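Local coordinates for protein putative NAD(P)H nitroreductase MhqN (Bacillus subtilis, PDB 3BEM) that is a putative FMN-dependent NAD(P)H nitroreductase, working as a homodimer, that may contribute to the breakdown and detoxification of aromatic compounds, at residues D39-A50 against M153-W163; S86-Q97 against D184-G195. The protein carries 3 engineered substitutions. All coordinates share one frame; numbering follows the deposited sequence. Where two conformers were deposited one is given.

Contact 1 (D39-A50 against M153-W163). Engineered in segment 153-163: Ala159 (natural residue Lys), Ala160 (natural residue Glu), Ala161 (natural residue Lys).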
loop_
_atom_site.group_PDB
_atom_site.type_symbol
_atom_site.label_atom_id
_atom_site.label_comp_id
_atom_site.label_asym_id
_atom_site.label_seq_id
_atom_site.Cartn_x
_atom_site.Cartn_y
_atom_site.Cartn_z
ATOM N N ASP B 39 -1.826 2.037 22.524
ATOM C CA ASP B 39 -2.780 1.709 21.435
ATOM C C ASP B 39 -2.044 1.610 20.119
ATOM O O ASP B 39 -2.250 0.682 19.330
ATOM C CB ASP B 39 -3.826 2.803 21.279
ATOM C CG ASP B 39 -4.785 2.917 22.455
ATOM O OD1 ASP B 39 -5.204 1.871 23.009
ATOM O OD2 ASP B 39 -5.173 4.067 22.818
ATOM N N LEU B 40 -1.218 2.603 19.861
ATOM C CA LEU B 40 -0.543 2.742 18.596
ATOM C C LEU B 40 0.574 1.716 18.432
ATOM O O LEU B 40 0.740 1.135 17.367
ATOM C CB LEU B 40 -0.004 4.161 18.421
ATOM C CG LEU B 40 -1.138 5.185 18.060
ATOM C CD1 LEU B 40 -0.800 6.573 18.533
ATOM C CD2 LEU B 40 -1.521 5.106 16.566
ATOM N N ASN B 41 1.329 1.478 19.493
ATOM C CA ASN B 41 2.389 0.500 19.416
ATOM C C ASN B 41 1.878 -0.914 19.047
ATOM O O ASN B 41 2.485 -1.608 18.259
ATOM C CB ASN B 41 3.161 0.468 20.736
ATOM C CG ASN B 41 4.104 1.663 20.913
ATOM O OD1 ASN B 41 4.516 2.344 19.957
ATOM N ND2 ASN B 41 4.507 1.876 22.168
ATOM N N GLU B 42 0.708 -1.292 19.504
ATOM C CA GLU B 42 0.108 -2.535 19.072
ATOM C C GLU B 42 -0.163 -2.607 17.551
ATOM O O GLU B 42 0.132 -3.614 16.918
ATOM C CB GLU B 42 -1.192 -2.767 19.827
ATOM C CG GLU B 42 -1.893 -4.052 19.413
ATOM C CD GLU B 42 -3.195 -4.307 20.145
ATOM O OE1 GLU B 42 -3.715 -3.405 20.835
ATOM O OE2 GLU B 42 -3.720 -5.427 20.005
HETATM N N MSE B 43 -0.627 -1.507 16.974
HETATM C CA MSE B 43 -0.832 -1.431 15.558
HETATM C C MSE B 43 0.513 -1.493 14.819
HETATM O O MSE B 43 0.651 -2.171 13.804
HETATM C CB MSE B 43 -1.612 -0.147 15.197
HETATM C CG MSE B 43 -2.906 -0.057 15.893
HETATM SE SE MSE B 43 -3.658 1.729 15.568
HETATM C CE MSE B 43 -4.781 1.847 17.084
ATOM N N PHE B 44 1.524 -0.795 15.358
ATOM C CA PHE B 44 2.833 -0.721 14.715
ATOM C C PHE B 44 3.567 -2.071 14.765
ATOM O O PHE B 44 4.381 -2.363 13.884
ATOM C CB PHE B 44 3.663 0.407 15.290
ATOM C CG PHE B 44 3.210 1.780 14.890
ATOM C CD1 PHE B 44 3.032 2.118 13.557
ATOM C CD2 PHE B 44 3.014 2.770 15.860
ATOM C CE1 PHE B 44 2.620 3.416 13.185
ATOM C CE2 PHE B 44 2.609 4.066 15.491
ATOM C CZ PHE B 44 2.454 4.368 14.162
ATOM N N GLU B 45 3.272 -2.913 15.771
ATOM C CA GLU B 45 3.837 -4.282 15.771
ATOM C C GLU B 45 3.370 -5.076 14.544
ATOM O O GLU B 45 4.121 -5.895 13.995
ATOM C CB GLU B 45 3.483 -5.023 17.042
ATOM C CG GLU B 45 4.211 -4.526 18.241
ATOM C CD GLU B 45 5.714 -4.872 18.351
ATOM O OE1 GLU B 45 6.166 -5.872 17.770
ATOM O OE2 GLU B 45 6.446 -4.140 19.070
ATOM N N LEU B 46 2.126 -4.851 14.118
ATOM C CA LEU B 46 1.655 -5.499 12.912
ATOM C C LEU B 46 2.263 -4.879 11.666
ATOM O O LEU B 46 2.629 -5.578 10.731
ATOM C CB LEU B 46 0.113 -5.427 12.807
ATOM C CG LEU B 46 -0.636 -6.152 13.919
ATOM C CD1 LEU B 46 -2.147 -6.005 13.671
ATOM C CD2 LEU B 46 -0.253 -7.619 14.072
ATOM N N VAL B 47 2.312 -3.545 11.627
ATOM C CA VAL B 47 2.971 -2.786 10.525
ATOM C C VAL B 47 4.401 -3.285 10.299
ATOM O O VAL B 47 4.832 -3.384 9.153
ATOM C CB VAL B 47 2.915 -1.267 10.826
ATOM C CG1 VAL B 47 3.708 -0.511 9.844
ATOM C CG2 VAL B 47 1.419 -0.838 10.825
ATOM N N ALA B 48 5.116 -3.651 11.365
ATOM C CA ALA B 48 6.487 -4.127 11.223
ATOM C C ALA B 48 6.595 -5.363 10.350
ATOM O O ALA B 48 7.659 -5.635 9.784
ATOM C CB ALA B 48 7.101 -4.383 12.587
ATOM N N LEU B 49 5.514 -6.125 10.288
ATOM C CA LEU B 49 5.474 -7.388 9.538
ATOM C C LEU B 49 5.001 -7.231 8.109
ATOM O O LEU B 49 4.805 -8.240 7.399
ATOM C CB LEU B 49 4.592 -8.398 10.267
ATOM C CG LEU B 49 4.978 -8.661 11.719
ATOM C CD1 LEU B 49 4.011 -9.640 12.407
ATOM C CD2 LEU B 49 6.443 -9.138 11.813
ATOM N N ALA B 50 4.806 -5.994 7.672
ATOM C CA ALA B 50 4.497 -5.746 6.266
ATOM C C ALA B 50 5.652 -6.178 5.399
ATOM O O ALA B 50 6.794 -6.108 5.826
ATOM C CB ALA B 50 4.150 -4.239 6.059
HETATM N N MSE B 153 -1.425 -1.479 5.646
HETATM C CA MSE B 153 -1.340 -2.342 6.806
HETATM C C MSE B 153 -1.683 -1.569 8.085
HETATM O O MSE B 153 -2.420 -2.075 8.949
HETATM C CB MSE B 153 0.047 -3.015 6.908
HETATM C CG MSE B 153 0.199 -3.848 8.142
HETATM SE SE MSE B 153 -0.726 -5.478 8.008
HETATM C CE MSE B 153 0.641 -6.544 6.939
ATOM N N PHE B 154 -1.179 -0.349 8.210
ATOM C CA PHE B 154 -1.550 0.481 9.389
ATOM C C PHE B 154 -3.073 0.665 9.500
ATOM O O PHE B 154 -3.656 0.484 10.563
ATOM C CB PHE B 154 -0.865 1.848 9.391
ATOM C CG PHE B 154 -1.260 2.678 10.606
ATOM C CD1 PHE B 154 -0.708 2.413 11.852
ATOM C CD2 PHE B 154 -2.329 3.561 10.538
ATOM C CE1 PHE B 154 -1.145 3.085 12.964
ATOM C CE2 PHE B 154 -2.773 4.225 11.659
ATOM C CZ PHE B 154 -2.167 3.980 12.874
HETATM N N MSE B 155 -3.694 1.071 8.410
HETATM C CA MSE B 155 -5.123 1.353 8.412
HETATM C C MSE B 155 -5.958 0.102 8.773
HETATM O O MSE B 155 -6.936 0.223 9.484
HETATM C CB MSE B 155 -5.534 2.052 7.101
HETATM C CG MSE B 155 -4.953 3.406 7.013
HETATM SE SE MSE B 155 -5.733 4.281 5.437
HETATM C CE MSE B 155 -4.463 3.615 4.095
ATOM N N LEU B 156 -5.605 -1.081 8.232
ATOM C CA LEU B 156 -6.318 -2.316 8.577
ATOM C C LEU B 156 -6.071 -2.726 10.038
ATOM O O LEU B 156 -7.005 -3.185 10.701
ATOM C CB LEU B 156 -5.979 -3.436 7.630
ATOM C CG LEU B 156 -6.608 -3.214 6.224
ATOM C CD1 LEU B 156 -5.836 -4.124 5.252
ATOM C CD2 LEU B 156 -8.151 -3.409 6.210
ATOM N N SER B 157 -4.854 -2.484 10.539
ATOM C CA SER B 157 -4.571 -2.700 11.973
ATOM C C SER B 157 -5.447 -1.804 12.861
ATOM O O SER B 157 -6.029 -2.231 13.838
ATOM C CB SER B 157 -3.089 -2.444 12.261
ATOM O OG SER B 157 -2.241 -3.310 11.497
ATOM N N ALA B 158 -5.526 -0.523 12.502
ATOM C CA ALA B 158 -6.369 0.418 13.210
ATOM C C ALA B 158 -7.815 -0.003 13.238
ATOM O O ALA B 158 -8.462 -0.019 14.272
ATOM C CB ALA B 158 -6.192 1.809 12.622
ATOM N N ALA B 159 -8.297 -0.454 12.095
ATOM C CA ALA B 159 -9.668 -0.925 11.953
ATOM C C ALA B 159 -9.923 -2.137 12.825
ATOM O O ALA B 159 -10.942 -2.225 13.513
ATOM C CB ALA B 159 -9.974 -1.260 10.478
ATOM N N ALA B 160 -8.961 -3.046 12.840
ATOM C CA ALA B 160 -9.062 -4.227 13.648
ATOM C C ALA B 160 -9.086 -3.888 15.129
ATOM O O ALA B 160 -9.706 -4.630 15.958
ATOM C CB ALA B 160 -7.963 -5.197 13.347
ATOM N N ALA B 161 -8.449 -2.779 15.479
ATOM C CA ALA B 161 -8.375 -2.334 16.869
ATOM C C ALA B 161 -9.547 -1.486 17.271
ATOM O O ALA B 161 -9.690 -1.187 18.466
ATOM C CB ALA B 161 -7.028 -1.602 17.156
ATOM N N GLY B 162 -10.446 -1.219 16.337
ATOM C CA GLY B 162 -11.642 -0.462 16.608
ATOM C C GLY B 162 -11.545 1.037 16.401
ATOM O O GLY B 162 -12.460 1.781 16.826
ATOM N N TRP B 163 -10.526 1.479 15.677
ATOM C CA TRP B 163 -10.345 2.901 15.394
ATOM C C TRP B 163 -10.687 3.210 13.928
ATOM O O TRP B 163 -10.547 2.351 13.030
ATOM C CB TRP B 163 -8.902 3.298 15.676
ATOM C CG TRP B 163 -8.531 3.254 17.107
ATOM C CD1 TRP B 163 -8.062 2.170 17.804
ATOM C CD2 TRP B 163 -8.604 4.334 18.052
ATOM N NE1 TRP B 163 -7.845 2.503 19.117
ATOM C CE2 TRP B 163 -8.156 3.830 19.301
ATOM C CE3 TRP B 163 -8.991 5.674 17.963
ATOM C CZ2 TRP B 163 -8.100 4.625 20.451
ATOM C CZ3 TRP B 163 -8.932 6.454 19.093
ATOM C CH2 TRP B 163 -8.495 5.933 20.330
HETATM O O HOH W 1 -6.567 0.379 20.778
#
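Met43 and Phe154 interlock at a buried helix-helix contact, where helix 37-47 runs across the C-terminal end of helix 136-161 in the nitroreductase core; the axes of the segments 39-47 and 153-161 come within 8.8 Å and cross at 134°. Packing is knobs-into-holes in both directions. Met43, a selenomethionine, enters a hole formed by Phe154, Ser157, Ala158 and the engineered Ala161, while Phe154 fills one between Leu40, Met43, Phe44 and Val47. With the Met43 chain extended beyond CG (chi2 171°), SE lies obliquely 3.8 Å from Phe154 CZ, a Met-aromatic contact, and CE travels on to Trp163 CD1 at 3.4 Å. Leu40 CD2 meets the Phe154 ring at its edge, and the Phe44 ring approaches it obliquely, the planes 33° apart. Ser157 turns its hydroxyl back onto its own helix, OG donating to Met153 O at 2.8 Å, which satisfies the buried hydroxyl while it lies against Leu46 CB. Beyond the helix, which closes in a Schellman motif at Gly162, one water accepts from Trp163 NE1 and donates to Asp39 OD1; Asp39 OD2 takes the backbone N of Thr36. Cohesion therefore rests on shape and dispersion, with direct polar pairing replaced by a water at one end.

Contact 2 (S86-Q97 against D184-G195). With PGO (S-1,2-propanediol), chain H.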
loop_
_atom_site.group_PDB
_atom_site.type_symbol
_atom_site.label_atom_id
_atom_site.label_comp_id
_atom_site.label_asym_id
_atom_site.label_seq_id
_atom_site.Cartn_x
_atom_site.Cartn_y
_atom_site.Cartn_z
ATOM N N SER B 86 -8.970 14.920 15.036
ATOM C CA SER B 86 -8.385 13.589 15.198
ATOM C C SER B 86 -7.745 13.324 16.544
ATOM O O SER B 86 -7.312 14.248 17.249
ATOM C CB SER B 86 -7.307 13.337 14.136
ATOM O OG SER B 86 -6.198 14.211 14.266
ATOM N N SER B 87 -7.691 12.059 16.917
ATOM C CA SER B 87 -6.937 11.666 18.109
ATOM C C SER B 87 -5.431 11.752 17.923
ATOM O O SER B 87 -4.721 12.082 18.864
ATOM C CB SER B 87 -7.346 10.275 18.562
ATOM O OG SER B 87 -8.744 10.248 18.769
ATOM N N ALA B 88 -4.959 11.475 16.708
ATOM C CA ALA B 88 -3.561 11.615 16.350
ATOM C C ALA B 88 -3.473 11.839 14.843
ATOM O O ALA B 88 -4.391 11.473 14.082
ATOM C CB ALA B 88 -2.744 10.392 16.764
ATOM N N VAL B 89 -2.392 12.482 14.415
ATOM C CA VAL B 89 -2.075 12.672 12.995
ATOM C C VAL B 89 -0.736 11.982 12.728
ATOM O O VAL B 89 0.218 12.255 13.457
ATOM C CB VAL B 89 -1.971 14.156 12.562
ATOM C CG1 VAL B 89 -1.742 14.161 11.013
ATOM C CG2 VAL B 89 -3.215 14.964 12.905
ATOM N N LEU B 90 -0.668 11.017 11.775
ATOM C CA LEU B 90 0.596 10.339 11.431
ATOM C C LEU B 90 1.091 10.816 10.102
ATOM O O LEU B 90 0.301 10.986 9.153
ATOM C CB LEU B 90 0.376 8.826 11.334
ATOM C CG LEU B 90 0.040 8.074 12.638
ATOM C CD1 LEU B 90 -1.306 8.400 13.212
ATOM C CD2 LEU B 90 0.108 6.590 12.279
ATOM N N LEU B 91 2.390 11.070 10.016
ATOM C CA LEU B 91 3.040 11.293 8.745
ATOM C C LEU B 91 3.761 10.035 8.391
ATOM O O LEU B 91 4.591 9.546 9.145
ATOM C CB LEU B 91 3.970 12.511 8.817
ATOM C CG LEU B 91 3.250 13.874 8.884
ATOM C CD1 LEU B 91 2.316 14.091 7.643
ATOM C CD2 LEU B 91 2.540 14.063 10.276
ATOM N N VAL B 92 3.412 9.493 7.242
ATOM C CA VAL B 92 4.014 8.287 6.749
ATOM C C VAL B 92 5.163 8.690 5.825
ATOM O O VAL B 92 4.961 9.283 4.777
ATOM C CB VAL B 92 3.004 7.404 5.986
ATOM C CG1 VAL B 92 3.666 6.043 5.634
ATOM C CG2 VAL B 92 1.662 7.223 6.792
ATOM N N LEU B 93 6.387 8.368 6.251
ATOM C CA LEU B 93 7.593 8.727 5.548
ATOM C C LEU B 93 8.185 7.505 4.854
ATOM O O LEU B 93 8.103 6.394 5.359
ATOM C CB LEU B 93 8.660 9.261 6.525
ATOM C CG LEU B 93 8.230 10.420 7.411
ATOM C CD1 LEU B 93 9.384 10.907 8.319
ATOM C CD2 LEU B 93 7.611 11.578 6.522
ATOM N N GLY B 94 8.796 7.745 3.699
ATOM C CA GLY B 94 9.584 6.749 3.029
ATOM C C GLY B 94 11.018 7.211 2.863
ATOM O O GLY B 94 11.284 8.280 2.320
ATOM N N ASP B 95 11.956 6.411 3.344
ATOM C CA ASP B 95 13.380 6.741 3.190
ATOM C C ASP B 95 13.868 6.518 1.761
ATOM O O ASP B 95 13.977 5.389 1.302
ATOM C CB ASP B 95 14.155 5.878 4.142
ATOM C CG ASP B 95 15.587 6.262 4.287
ATOM O OD1 ASP B 95 16.061 7.206 3.640
ATOM O OD2 ASP B 95 16.250 5.600 5.134
ATOM N N LYS B 96 14.217 7.620 1.081
ATOM C CA LYS B 96 14.789 7.574 -0.255
ATOM C C LYS B 96 16.202 6.981 -0.275
ATOM O O LYS B 96 16.693 6.570 -1.330
ATOM C CB LYS B 96 14.786 8.976 -0.862
ATOM C CG LYS B 96 13.397 9.503 -1.166
ATOM C CD LYS B 96 13.394 10.933 -1.713
ATOM C CE LYS B 96 13.791 11.956 -0.714
ATOM N NZ LYS B 96 13.622 13.359 -1.252
ATOM N N GLN B 97 16.838 6.893 0.875
ATOM C CA GLN B 97 18.176 6.252 1.014
ATOM C C GLN B 97 18.114 4.940 1.811
ATOM O O GLN B 97 19.098 4.527 2.435
ATOM C CB GLN B 97 19.158 7.240 1.685
ATOM C CG GLN B 97 19.303 8.535 0.931
ATOM C CD GLN B 97 19.741 8.323 -0.521
ATOM O OE1 GLN B 97 19.165 8.890 -1.442
ATOM N NE2 GLN B 97 20.746 7.486 -0.721
ATOM N N ASP B 184 15.717 15.671 4.709
ATOM C CA ASP B 184 15.530 15.646 3.258
ATOM C C ASP B 184 15.424 14.261 2.656
ATOM O O ASP B 184 14.787 14.099 1.605
ATOM C CB ASP B 184 16.657 16.377 2.502
ATOM C CG ASP B 184 16.549 16.210 0.945
ATOM O OD1 ASP B 184 15.573 16.724 0.326
ATOM O OD2 ASP B 184 17.442 15.549 0.336
ATOM N N GLN B 185 16.050 13.282 3.291
ATOM C CA GLN B 185 16.070 11.955 2.713
ATOM C C GLN B 185 14.704 11.257 2.778
ATOM O O GLN B 185 14.539 10.254 2.157
ATOM C CB GLN B 185 17.108 11.058 3.371
ATOM C CG GLN B 185 16.770 10.621 4.739
ATOM C CD GLN B 185 17.944 9.955 5.401
ATOM O OE1 GLN B 185 18.730 10.623 6.067
ATOM N NE2 GLN B 185 18.084 8.637 5.212
ATOM N N PHE B 186 13.769 11.796 3.542
ATOM C CA PHE B 186 12.446 11.213 3.682
ATOM C C PHE B 186 11.451 11.893 2.790
ATOM O O PHE B 186 11.352 13.116 2.807
ATOM C CB PHE B 186 11.984 11.296 5.126
ATOM C CG PHE B 186 12.836 10.506 6.054
ATOM C CD1 PHE B 186 12.713 9.140 6.134
ATOM C CD2 PHE B 186 13.774 11.144 6.830
ATOM C CE1 PHE B 186 13.556 8.397 6.977
ATOM C CE2 PHE B 186 14.604 10.435 7.678
ATOM C CZ PHE B 186 14.500 9.069 7.757
ATOM N N GLU B 187 10.751 11.097 1.997
ATOM C CA GLU B 187 9.562 11.532 1.319
ATOM C C GLU B 187 8.365 11.492 2.260
ATOM O O GLU B 187 8.200 10.496 2.963
ATOM C CB GLU B 187 9.361 10.630 0.114
ATOM C CG GLU B 187 8.188 10.935 -0.743
ATOM C CD GLU B 187 8.390 12.084 -1.685
ATOM O OE1 GLU B 187 9.564 12.478 -1.956
ATOM O OE2 GLU B 187 7.324 12.626 -2.110
ATOM N N VAL B 188 7.551 12.557 2.299
ATOM C CA VAL B 188 6.308 12.533 3.042
ATOM C C VAL B 188 5.240 11.888 2.130
ATOM O O VAL B 188 4.682 12.526 1.232
ATOM C CB VAL B 188 5.845 13.901 3.555
ATOM C CG1 VAL B 188 4.627 13.730 4.463
ATOM C CG2 VAL B 188 6.941 14.626 4.321
ATOM N N VAL B 189 5.048 10.591 2.301
ATOM C CA VAL B 189 4.266 9.779 1.369
ATOM C C VAL B 189 2.750 9.961 1.564
ATOM O O VAL B 189 2.020 10.037 0.606
ATOM C CB VAL B 189 4.683 8.320 1.452
ATOM C CG1 VAL B 189 3.736 7.369 0.602
ATOM C CG2 VAL B 189 6.233 8.171 1.126
HETATM N N MSE B 190 2.320 10.071 2.805
HETATM C CA MSE B 190 0.928 10.345 3.123
HETATM C C MSE B 190 0.788 10.773 4.548
HETATM O O MSE B 190 1.716 10.655 5.327
HETATM C CB MSE B 190 -0.008 9.154 2.804
HETATM C CG MSE B 190 -0.069 7.988 3.583
HETATM SE SE MSE B 190 -1.530 6.823 2.719
HETATM C CE MSE B 190 -0.229 6.136 1.510
HETATM N N MSE B 191 -0.378 11.319 4.822
HETATM C CA MSE B 191 -0.806 11.654 6.161
HETATM C C MSE B 191 -1.978 10.713 6.495
HETATM O O MSE B 191 -2.777 10.379 5.636
HETATM C CB MSE B 191 -1.205 13.126 6.183
HETATM C CG MSE B 191 -1.714 13.633 7.472
HETATM SE SE MSE B 191 -2.197 15.564 7.216
HETATM C CE MSE B 191 -0.409 16.118 6.827
ATOM N N ILE B 192 -2.067 10.259 7.736
ATOM C CA ILE B 192 -3.206 9.472 8.183
ATOM C C ILE B 192 -3.690 10.043 9.478
ATOM O O ILE B 192 -2.919 10.083 10.449
ATOM C CB ILE B 192 -2.854 7.988 8.400
ATOM C CG1 ILE B 192 -2.257 7.385 7.095
ATOM C CG2 ILE B 192 -4.097 7.200 8.843
ATOM C CD1 ILE B 192 -1.670 5.967 7.277
ATOM N N THR B 193 -4.953 10.435 9.508
ATOM C CA THR B 193 -5.593 10.771 10.777
ATOM C C THR B 193 -6.218 9.533 11.355
ATOM O O THR B 193 -6.718 8.667 10.625
ATOM C CB THR B 193 -6.627 11.895 10.656
ATOM O OG1 THR B 193 -7.441 11.716 9.506
ATOM C CG2 THR B 193 -5.953 13.229 10.598
ATOM N N ILE B 194 -6.244 9.456 12.693
ATOM C CA ILE B 194 -6.858 8.346 13.399
ATOM C C ILE B 194 -7.723 8.906 14.528
ATOM O O ILE B 194 -7.394 9.923 15.138
ATOM C CB ILE B 194 -5.781 7.343 13.917
ATOM C CG1 ILE B 194 -6.460 6.127 14.533
ATOM C CG2 ILE B 194 -4.808 8.041 14.935
ATOM C CD1 ILE B 194 -5.505 4.994 14.807
ATOM N N GLY B 195 -8.857 8.252 14.804
ATOM C CA GLY B 195 -9.753 8.670 15.823
ATOM C C GLY B 195 -11.018 7.880 15.793
ATOM O O GLY B 195 -11.010 6.754 15.318
HETATM C C1 PGO H . -4.877 12.353 22.358
HETATM C C2 PGO H . -3.369 12.286 22.588
HETATM C C3 PGO H . -2.841 13.578 23.240
HETATM O O1 PGO H . -5.364 11.380 21.426
HETATM O O2 PGO H . -3.058 11.122 23.393
HETATM O O HOH W 2 11.241 14.334 -1.753
#
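Leu91 and Met191 lie side by side across the strand pair and, in the conformer given, Leu91 CD1 touches Met191 CE. Val89 CG1 covers Met191 CG, and Leu93 CD2 meets Val188 CG2 on the same face. On the other face Val92 CG2 touches both Ile192 CD1 and Met190 CG, and Leu90 CD1 reaches Ile194 CG2. These are the two central strands, 88-95 and 186-195, of the antiparallel sheet that this chain contributes to the nitroreductase fold. A classic beta bulge shifts their register by one: Val189 and Met190 both face Val92, whose O accepts from Val189 N at 2.8 Å and weakly from Met190 N. Farther along, Phe186 CE1 rests against Asp95 CB. Asp95 CG stands opposite the backbone N (chi1 -169°), which carries OD1 to Gln185 NE2 at 2.9 Å in a nearly straight bond of 177°. Gln97 N reaches OD1 from the opposite face of the carboxylate, closing an Asx turn. Replacing Asp95 with an alanine would probably leave the Gln185 amide and Gln97 N without this acceptor and the turn less fixed. At the polar end, Lys96 NZ bonds weakly to Asp184 O, and a water links it to Glu187 OE1, whose OE2 partner is Arg140, in a salt bridge.

How the contacts relate
Both contacts are largely buried, yet they join different elements: contact 1 packs helix on helix, contact 2 pairs neighbouring strands. They meet where Leu90 CD2 comes within 3.5 Å of Phe154 CZ and 3.7 Å of Phe44 CZ, while Trp163 CE3 packs against Gly195 O; the sheet thus backs directly onto the helix pair. Contact 1 is held by side-chain fit, whereas backbone hydrogen bonds run through contact 2, which becomes charged and more exposed around 96-97 and 184-187. Each also touches the second subunit, 39-50 extensively and Val189 and Met190 lightly, and each comes near bound FMN, through Ala50 and Met190 respectively.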